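Local atomic coordinates of poly-gamma-glutamate hydrolase (Bacillus phage phiNIT1, PDB entry 3A9L), a protein that hydrolyses the gamma-glutamyl linkages of bacterial poly-gamma-glutamate as a zinc-dependent peptidase. Residues T48-G60 and F192-A204. Sequence-based numbering, arbitrary orientation.
Sequences TTELIYRVVELTG and FLDYAEAIKEAEA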
ATOM      1  N   THR A  48      -3.676 -15.492  -5.125  1.00 21.26           N
ATOM      2  CA  THR A  48      -4.358 -14.212  -5.330  1.00 21.57           C
ATOM      3  C   THR A  48      -3.390 -13.017  -5.312  1.00 20.41           C
ATOM      4  O   THR A  48      -3.511 -12.089  -6.119  1.00 21.31           O
ATOM      5  CB  THR A  48      -5.460 -13.988  -4.261  1.00 20.92           C
ATOM      6  OG1 THR A  48      -4.935 -14.345  -2.988  1.00 22.44           O
ATOM      7  CG2 THR A  48      -6.667 -14.876  -4.537  1.00 22.47           C
ATOM      8  N   THR A  49      -2.455 -13.017  -4.372  1.00 19.85           N
ATOM      9  CA  THR A  49      -1.448 -11.953  -4.313  1.00 19.61           C
ATOM     10  C   THR A  49      -0.716 -11.789  -5.629  1.00 20.18           C
ATOM     11  O   THR A  49      -0.605 -10.676  -6.135  1.00 20.70           O
ATOM     12  CB  THR A  49      -0.399 -12.228  -3.207  1.00 19.14           C
ATOM     13  OG1 THR A  49      -1.009 -12.074  -1.932  1.00 18.24           O
ATOM     14  CG2 THR A  49       0.786 -11.258  -3.303  1.00 18.68           C
ATOM     15  N   GLU A  50      -0.258 -12.911  -6.198  1.00 21.55           N
ATOM     16  CA  GLU A  50       0.659 -12.889  -7.365  1.00 20.56           C
ATOM     17  C   GLU A  50      -0.119 -12.544  -8.622  1.00 20.60           C
ATOM     18  O   GLU A  50       0.373 -11.830  -9.497  1.00 18.95           O
ATOM     19  CB  GLU A  50       1.378 -14.237  -7.527  1.00 21.34           C
ATOM     20  CG  GLU A  50       2.374 -14.574  -6.364  1.00 21.71           C
ATOM     21  CD  GLU A  50       1.743 -15.064  -5.060  1.00 22.37           C
ATOM     22  OE1 GLU A  50       0.652 -15.667  -5.065  1.00 22.81           O
ATOM     23  OE2 GLU A  50       2.370 -14.847  -3.985  1.00 25.23           O
ATOM     24  N   LEU A  51      -1.339 -13.063  -8.706  1.00 19.65           N
ATOM     25  CA  LEU A  51      -2.179 -12.726  -9.843  1.00 20.54           C
ATOM     26  C   LEU A  51      -2.566 -11.270  -9.784  1.00 19.65           C
ATOM     27  O   LEU A  51      -2.612 -10.631 -10.804  1.00 21.31           O
ATOM     28  CB  LEU A  51      -3.407 -13.641  -9.942  1.00 19.43           C
ATOM     29  CG  LEU A  51      -4.452 -13.258 -10.999  1.00 18.68           C
ATOM     30  CD1 LEU A  51      -3.873 -13.363 -12.440  1.00 23.01           C
ATOM     31  CD2 LEU A  51      -5.716 -14.058 -10.835  1.00 14.18           C
ATOM     32  N   ILE A  52      -2.855 -10.742  -8.596  1.00 20.25           N
ATOM     33  CA  ILE A  52      -3.228  -9.324  -8.510  1.00 19.62           C
ATOM     34  C   ILE A  52      -2.041  -8.428  -8.891  1.00 20.53           C
ATOM     35  O   ILE A  52      -2.218  -7.411  -9.571  1.00 20.68           O
ATOM     36  CB  ILE A  52      -3.801  -8.967  -7.152  1.00 19.05           C
ATOM     37  CG1 ILE A  52      -5.279  -9.386  -7.116  1.00 17.85           C
ATOM     38  CG2 ILE A  52      -3.626  -7.471  -6.860  1.00 20.00           C
ATOM     39  CD1 ILE A  52      -5.811  -9.621  -5.757  1.00 18.79           C
ATOM     40  N   TYR A  53      -0.848  -8.817  -8.457  1.00 21.25           N
ATOM     41  CA  TYR A  53       0.379  -8.064  -8.790  1.00 23.28           C
ATOM     42  C   TYR A  53       0.554  -7.906 -10.289  1.00 22.68           C
ATOM     43  O   TYR A  53       0.821  -6.803 -10.776  1.00 23.01           O
ATOM     44  CB  TYR A  53       1.599  -8.770  -8.227  1.00 23.92           C
ATOM     45  CG  TYR A  53       1.924  -8.385  -6.812  1.00 27.51           C
ATOM     46  CD1 TYR A  53       0.924  -8.242  -5.855  1.00 32.63           C
ATOM     47  CD2 TYR A  53       3.226  -8.178  -6.433  1.00 31.16           C
ATOM     48  CE1 TYR A  53       1.228  -7.887  -4.566  1.00 32.42           C
ATOM     49  CE2 TYR A  53       3.545  -7.829  -5.145  1.00 34.33           C
ATOM     50  CZ  TYR A  53       2.543  -7.680  -4.218  1.00 32.92           C
ATOM     51  OH  TYR A  53       2.881  -7.326  -2.941  1.00 32.73           O
ATOM     52  N   ARG A  54       0.413  -9.021 -11.002  1.00 22.11           N
ATOM     53  CA  ARG A  54       0.560  -9.092 -12.445  1.00 21.25           C
ATOM     54  C   ARG A  54      -0.562  -8.308 -13.156  1.00 21.10           C
ATOM     55  O   ARG A  54      -0.306  -7.587 -14.136  1.00 20.31           O
ATOM     56  CB  ARG A  54       0.565 -10.577 -12.884  1.00 22.86           C
ATOM     57  CG  ARG A  54       0.907 -10.864 -14.379  1.00 23.93           C
ATOM     58  CD  ARG A  54       2.351 -10.425 -14.706  1.00 27.32           C
ATOM     59  NE  ARG A  54       2.621 -10.527 -16.132  1.00 27.71           N
ATOM     60  CZ  ARG A  54       3.532  -9.801 -16.769  1.00 30.18           C
ATOM     61  NH1 ARG A  54       4.266  -8.913 -16.099  1.00 27.16           N
ATOM     62  NH2 ARG A  54       3.710  -9.962 -18.075  1.00 27.98           N
ATOM     63  N   VAL A  55      -1.808  -8.459 -12.687  1.00 19.65           N
ATOM     64  CA  VAL A  55      -2.908  -7.692 -13.281  1.00 19.48           C
ATOM     65  C   VAL A  55      -2.721  -6.177 -13.115  1.00 19.64           C
ATOM     66  O   VAL A  55      -3.060  -5.370 -14.003  1.00 20.73           O
ATOM     67  CB  VAL A  55      -4.314  -8.123 -12.744  1.00 18.55           C
ATOM     68  CG1 VAL A  55      -5.400  -7.208 -13.305  1.00 18.39           C
ATOM     69  CG2 VAL A  55      -4.622  -9.540 -13.186  1.00 16.61           C
ATOM     70  N   VAL A  56      -2.214  -5.794 -11.959  1.00 19.71           N
ATOM     71  CA  VAL A  56      -1.946  -4.394 -11.673  1.00 20.28           C
ATOM     72  C   VAL A  56      -0.757  -3.890 -12.499  1.00 20.52           C
ATOM     73  O   VAL A  56      -0.782  -2.753 -13.015  1.00 20.06           O
ATOM     74  CB  VAL A  56      -1.747  -4.198 -10.150  1.00 20.47           C
ATOM     75  CG1 VAL A  56      -1.064  -2.846  -9.820  1.00 20.69           C
ATOM     76  CG2 VAL A  56      -3.098  -4.290  -9.468  1.00 19.20           C
ATOM     77  N   GLU A  57       0.280  -4.723 -12.607  1.00 21.23           N
ATOM     78  CA  GLU A  57       1.474  -4.380 -13.399  1.00 22.65           C
ATOM     79  C   GLU A  57       1.082  -4.243 -14.880  1.00 22.72           C
ATOM     80  O   GLU A  57       1.548  -3.333 -15.565  1.00 22.07           O
ATOM     81  CB  GLU A  57       2.576  -5.412 -13.200  1.00 23.38           C
ATOM     82  CG  GLU A  57       3.330  -5.283 -11.886  1.00 27.37           C
ATOM     83  CD  GLU A  57       3.779  -6.643 -11.346  1.00 32.96           C
ATOM     84  OE1 GLU A  57       3.996  -7.561 -12.181  1.00 35.04           O
ATOM     85  OE2 GLU A  57       3.866  -6.800 -10.093  1.00 34.01           O
ATOM     86  N   LEU A  58       0.167  -5.099 -15.334  1.00 21.70           N
ATOM     87  CA  LEU A  58      -0.403  -4.980 -16.706  1.00 22.96           C
ATOM     88  C   LEU A  58      -1.368  -3.828 -16.979  1.00 23.24           C
ATOM     89  O   LEU A  58      -1.482  -3.382 -18.121  1.00 24.40           O
ATOM     90  CB  LEU A  58      -1.106  -6.273 -17.110  1.00 21.54           C
ATOM     91  CG  LEU A  58      -0.282  -7.531 -17.306  1.00 23.18           C
ATOM     92  CD1 LEU A  58      -1.231  -8.652 -17.660  1.00 22.36           C
ATOM     93  CD2 LEU A  58       0.776  -7.329 -18.346  1.00 21.89           C
ATOM     94  N   THR A  59      -2.093  -3.373 -15.957  1.00 23.70           N
ATOM     95  CA  THR A  59      -3.205  -2.417 -16.145  1.00 22.78           C
ATOM     96  C   THR A  59      -2.951  -1.012 -15.615  1.00 22.38           C
ATOM     97  O   THR A  59      -3.489  -0.038 -16.145  1.00 22.28           O
ATOM     98  CB  THR A  59      -4.519  -2.933 -15.487  1.00 22.48           C
ATOM     99  OG1 THR A  59      -4.281  -3.196 -14.099  1.00 24.16           O
ATOM    100  CG2 THR A  59      -4.995  -4.250 -16.140  1.00 21.70           C
ATOM    101  N   GLY A  60      -2.159  -0.913 -14.554  1.00 22.59           N
ATOM    102  CA  GLY A  60      -2.066   0.331 -13.774  1.00 22.15           C
ATOM    103  C   GLY A  60      -3.300   0.545 -12.897  1.00 21.56           C
ATOM    104  O   GLY A  60      -3.582   1.654 -12.457  1.00 19.75           O
ATOM    105  N   PHE A 192      -0.425 -18.891 -15.904  1.00 24.46           N
ATOM    106  CA  PHE A 192      -0.469 -17.674 -15.070  1.00 23.95           C
ATOM    107  C   PHE A 192      -0.505 -16.403 -15.897  1.00 22.80           C
ATOM    108  O   PHE A 192      -1.418 -15.579 -15.747  1.00 24.32           O
ATOM    109  CB  PHE A 192       0.680 -17.600 -14.034  1.00 22.84           C
ATOM    110  CG  PHE A 192       0.675 -16.325 -13.229  1.00 23.48           C
ATOM    111  CD1 PHE A 192      -0.148 -16.184 -12.116  1.00 21.35           C
ATOM    112  CD2 PHE A 192       1.485 -15.248 -13.605  1.00 24.44           C
ATOM    113  CE1 PHE A 192      -0.164 -14.991 -11.373  1.00 23.56           C
ATOM    114  CE2 PHE A 192       1.476 -14.049 -12.892  1.00 24.35           C
ATOM    115  CZ  PHE A 192       0.667 -13.907 -11.766  1.00 24.51           C
ATOM    116  N   LEU A 193       0.489 -16.239 -16.768  1.00 23.28           N
ATOM    117  CA  LEU A 193       0.607 -15.039 -17.635  1.00 21.38           C
ATOM    118  C   LEU A 193      -0.624 -14.797 -18.527  1.00 22.08           C
ATOM    119  O   LEU A 193      -1.152 -13.673 -18.603  1.00 21.10           O
ATOM    120  CB  LEU A 193       1.888 -15.102 -18.464  1.00 20.68           C
ATOM    121  CG  LEU A 193       3.235 -15.302 -17.711  1.00 18.12           C
ATOM    122  CD1 LEU A 193       4.403 -15.446 -18.651  1.00 19.25           C
ATOM    123  CD2 LEU A 193       3.522 -14.166 -16.724  1.00 18.07           C
ATOM    124  N   ASP A 194      -1.064 -15.850 -19.210  1.00 22.67           N
ATOM    125  CA  ASP A 194      -2.301 -15.805 -20.011  1.00 22.48           C
ATOM    126  C   ASP A 194      -3.544 -15.403 -19.188  1.00 22.02           C
ATOM    127  O   ASP A 194      -4.435 -14.667 -19.668  1.00 21.35           O
ATOM    128  CB  ASP A 194      -2.519 -17.162 -20.686  1.00 23.28           C
ATOM    129  CG  ASP A 194      -1.463 -17.483 -21.753  1.00 24.19           C
ATOM    130  OD1 ASP A 194      -0.780 -16.569 -22.235  1.00 27.42           O
ATOM    131  OD2 ASP A 194      -1.340 -18.664 -22.147  1.00 27.13           O
ATOM    132  N   TYR A 195      -3.624 -15.900 -17.955  1.00 22.02           N
ATOM    133  CA  TYR A 195      -4.768 -15.603 -17.094  1.00 21.07           C
ATOM    134  C   TYR A 195      -4.748 -14.093 -16.844  1.00 20.65           C
ATOM    135  O   TYR A 195      -5.709 -13.387 -17.165  1.00 19.99           O
ATOM    136  CB  TYR A 195      -4.675 -16.408 -15.784  1.00 21.33           C
ATOM    137  CG  TYR A 195      -5.984 -16.578 -15.027  1.00 20.31           C
ATOM    138  CD1 TYR A 195      -6.552 -15.509 -14.328  1.00 21.58           C
ATOM    139  CD2 TYR A 195      -6.621 -17.800 -14.982  1.00 20.61           C
ATOM    140  CE1 TYR A 195      -7.731 -15.647 -13.639  1.00 23.41           C
ATOM    141  CE2 TYR A 195      -7.815 -17.959 -14.273  1.00 21.81           C
ATOM    142  CZ  TYR A 195      -8.358 -16.877 -13.607  1.00 22.61           C
ATOM    143  OH  TYR A 195      -9.525 -17.000 -12.895  1.00 23.39           O
ATOM    144  N   ALA A 196      -3.626 -13.591 -16.336  1.00 20.37           N
ATOM    145  CA  ALA A 196      -3.520 -12.190 -16.034  1.00 20.31           C
ATOM    146  C   ALA A 196      -3.757 -11.270 -17.267  1.00 20.31           C
ATOM    147  O   ALA A 196      -4.441 -10.244 -17.152  1.00 20.59           O
ATOM    148  CB  ALA A 196      -2.213 -11.894 -15.326  1.00 21.39           C
ATOM    149  N   GLU A 197      -3.280 -11.681 -18.445  1.00 21.47           N
ATOM    150  CA  GLU A 197      -3.508 -10.947 -19.708  1.00 21.66           C
ATOM    151  C   GLU A 197      -4.986 -10.946 -20.102  1.00 21.72           C
ATOM    152  O   GLU A 197      -5.515  -9.936 -20.561  1.00 19.89           O
ATOM    153  CB  GLU A 197      -2.666 -11.536 -20.835  1.00 21.53           C
ATOM    154  CG  GLU A 197      -3.051 -11.064 -22.264  1.00 25.35           C
ATOM    155  CD  GLU A 197      -2.560  -9.638 -22.590  1.00 26.37           C
ATOM    156  OE1 GLU A 197      -1.753  -9.080 -21.818  1.00 25.59           O
ATOM    157  OE2 GLU A 197      -3.007  -9.059 -23.599  1.00 27.62           O
ATOM    158  N   ALA A 198      -5.652 -12.082 -19.912  1.00 21.55           N
ATOM    159  CA  ALA A 198      -7.110 -12.150 -20.128  1.00 22.49           C
ATOM    160  C   ALA A 198      -7.877 -11.077 -19.357  1.00 22.72           C
ATOM    161  O   ALA A 198      -8.789 -10.476 -19.880  1.00 23.30           O
ATOM    162  CB  ALA A 198      -7.642 -13.523 -19.784  1.00 21.50           C
ATOM    163  N   ILE A 199      -7.489 -10.842 -18.113  1.00 23.31           N
ATOM    164  CA  ILE A 199      -8.135  -9.851 -17.281  1.00 23.50           C
ATOM    165  C   ILE A 199      -7.864  -8.441 -17.828  1.00 23.48           C
ATOM    166  O   ILE A 199      -8.777  -7.585 -17.902  1.00 20.97           O
ATOM    167  CB  ILE A 199      -7.647  -9.973 -15.819  1.00 24.53           C
ATOM    168  CG1 ILE A 199      -7.764 -11.431 -15.318  1.00 25.46           C
ATOM    169  CG2 ILE A 199      -8.370  -8.952 -14.932  1.00 24.53           C
ATOM    170  CD1 ILE A 199      -9.112 -12.098 -15.566  1.00 31.09           C
ATOM    171  N   LYS A 200      -6.618  -8.209 -18.243  1.00 23.09           N
ATOM    172  CA  LYS A 200      -6.269  -6.884 -18.801  1.00 24.79           C
ATOM    173  C   LYS A 200      -7.087  -6.597 -20.089  1.00 23.89           C
ATOM    174  O   LYS A 200      -7.622  -5.510 -20.265  1.00 25.19           O
ATOM    175  CB  LYS A 200      -4.769  -6.764 -19.049  1.00 24.29           C
ATOM    176  CG  LYS A 200      -4.322  -5.410 -19.639  1.00 27.66           C
ATOM    177  CD  LYS A 200      -2.903  -5.447 -20.188  1.00 32.20           C
ATOM    178  CE  LYS A 200      -2.662  -6.484 -21.293  1.00 34.12           C
ATOM    179  NZ  LYS A 200      -3.071  -6.125 -22.703  1.00 33.52           N
ATOM    180  N   GLU A 201      -7.183  -7.583 -20.963  1.00 24.33           N
ATOM    181  CA  GLU A 201      -7.937  -7.470 -22.224  1.00 24.12           C
ATOM    182  C   GLU A 201      -9.393  -7.143 -22.018  1.00 23.52           C
ATOM    183  O   GLU A 201      -9.949  -6.299 -22.739  1.00 23.44           O
ATOM    184  CB  GLU A 201      -7.817  -8.776 -23.029  1.00 24.67           C
ATOM    185  CG  GLU A 201      -6.438  -8.976 -23.666  1.00 26.74           C
ATOM    186  CD  GLU A 201      -6.316 -10.272 -24.448  1.00 29.13           C
ATOM    187  OE1 GLU A 201      -7.341 -10.790 -24.934  1.00 30.55           O
ATOM    188  OE2 GLU A 201      -5.179 -10.778 -24.600  1.00 34.73           O
ATOM    189  N   ALA A 202     -10.001  -7.810 -21.039  1.00 23.93           N
ATOM    190  CA  ALA A 202     -11.407  -7.639 -20.698  1.00 24.17           C
ATOM    191  C   ALA A 202     -11.635  -6.262 -20.094  1.00 25.35           C
ATOM    192  O   ALA A 202     -12.618  -5.599 -20.447  1.00 25.53           O
ATOM    193  CB  ALA A 202     -11.862  -8.730 -19.744  1.00 24.20           C
ATOM    194  N   GLU A 203     -10.709  -5.811 -19.232  1.00 26.18           N
ATOM    195  CA  GLU A 203     -10.766  -4.440 -18.699  1.00 26.99           C
ATOM    196  C   GLU A 203     -10.677  -3.417 -19.838  1.00 27.14           C
ATOM    197  O   GLU A 203     -11.421  -2.418 -19.834  1.00 27.52           O
ATOM    198  CB  GLU A 203      -9.667  -4.161 -17.638  1.00 27.99           C
ATOM    199  CG  GLU A 203      -9.929  -2.871 -16.828  1.00 29.96           C
ATOM    200  CD  GLU A 203      -8.683  -2.130 -16.285  1.00 34.01           C
ATOM    201  OE1 GLU A 203      -7.794  -2.744 -15.666  1.00 34.46           O
ATOM    202  OE2 GLU A 203      -8.621  -0.887 -16.433  1.00 37.47           O
ATOM    203  N   ALA A 204      -9.786  -3.681 -20.806  1.00 26.28           N
ATOM    204  CA  ALA A 204      -9.571  -2.809 -21.981  1.00 26.83           C
ATOM    205  C   ALA A 204     -10.810  -2.634 -22.853  1.00 26.99           C
ATOM    206  O   ALA A 204     -11.274  -1.514 -23.060  1.00 27.68           O
ATOM    207  CB  ALA A 204      -8.340  -3.301 -22.826  1.00 25.91           C
TER
HETATM  208  O   HOH W   1       0.748 -11.499 -18.348  1.00 24.70           O
HETATM  209  O   HOH W   2      -6.723   0.795 -15.326  1.00 38.39           O
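The methyl of A196 is a knob set among L51, R54, V55 and L58 of helix 48-59. It lies 3.4 Å from R54 CG and 3.6 Å from L51 CD1. The close approach of V55 CA and A196 CA, 5.3 Å, is consistent with so small a side chain at the crossing. On the side facing the sheet, L51, V55, Y195 and I199 pack in a buried, apolar layer. L51 CG stands anti to its backbone N (chi1 172°), which brings CD1 to A196 and CD2 to the Y195 ring. V55 CG1 meets I199 CG2 at 3.8 Å, the two side chains crossing at about a right angle. Y195 OH is hydrogen-bonded to T113 OG1. F192 turns its ring edge to helix 48-59, with E50 O and L51 CA near the ring plane, while R54 CB approaches ring atom CZ obliquely.

The other side is looser and wetter. No direct hydrogen bond joins the two segments. A water accepts from R54 NE (3.1 Å) and donates to L193 O (2.9 Å). K200 runs its aliphatic chain past L58 and T59; its NZ forms a salt bridge with E197 OE2 of its own helix (3.1 Å). At the far end a second water donates to E203 OE2, and weakly to T59 O; E203 OE1 is hydrogen-bonded to Y36 OH. The two helical segments cross at -48°, side by side on one face of the mixed sheet, as in the open alpha/beta core of zinc exopeptidase-like folds.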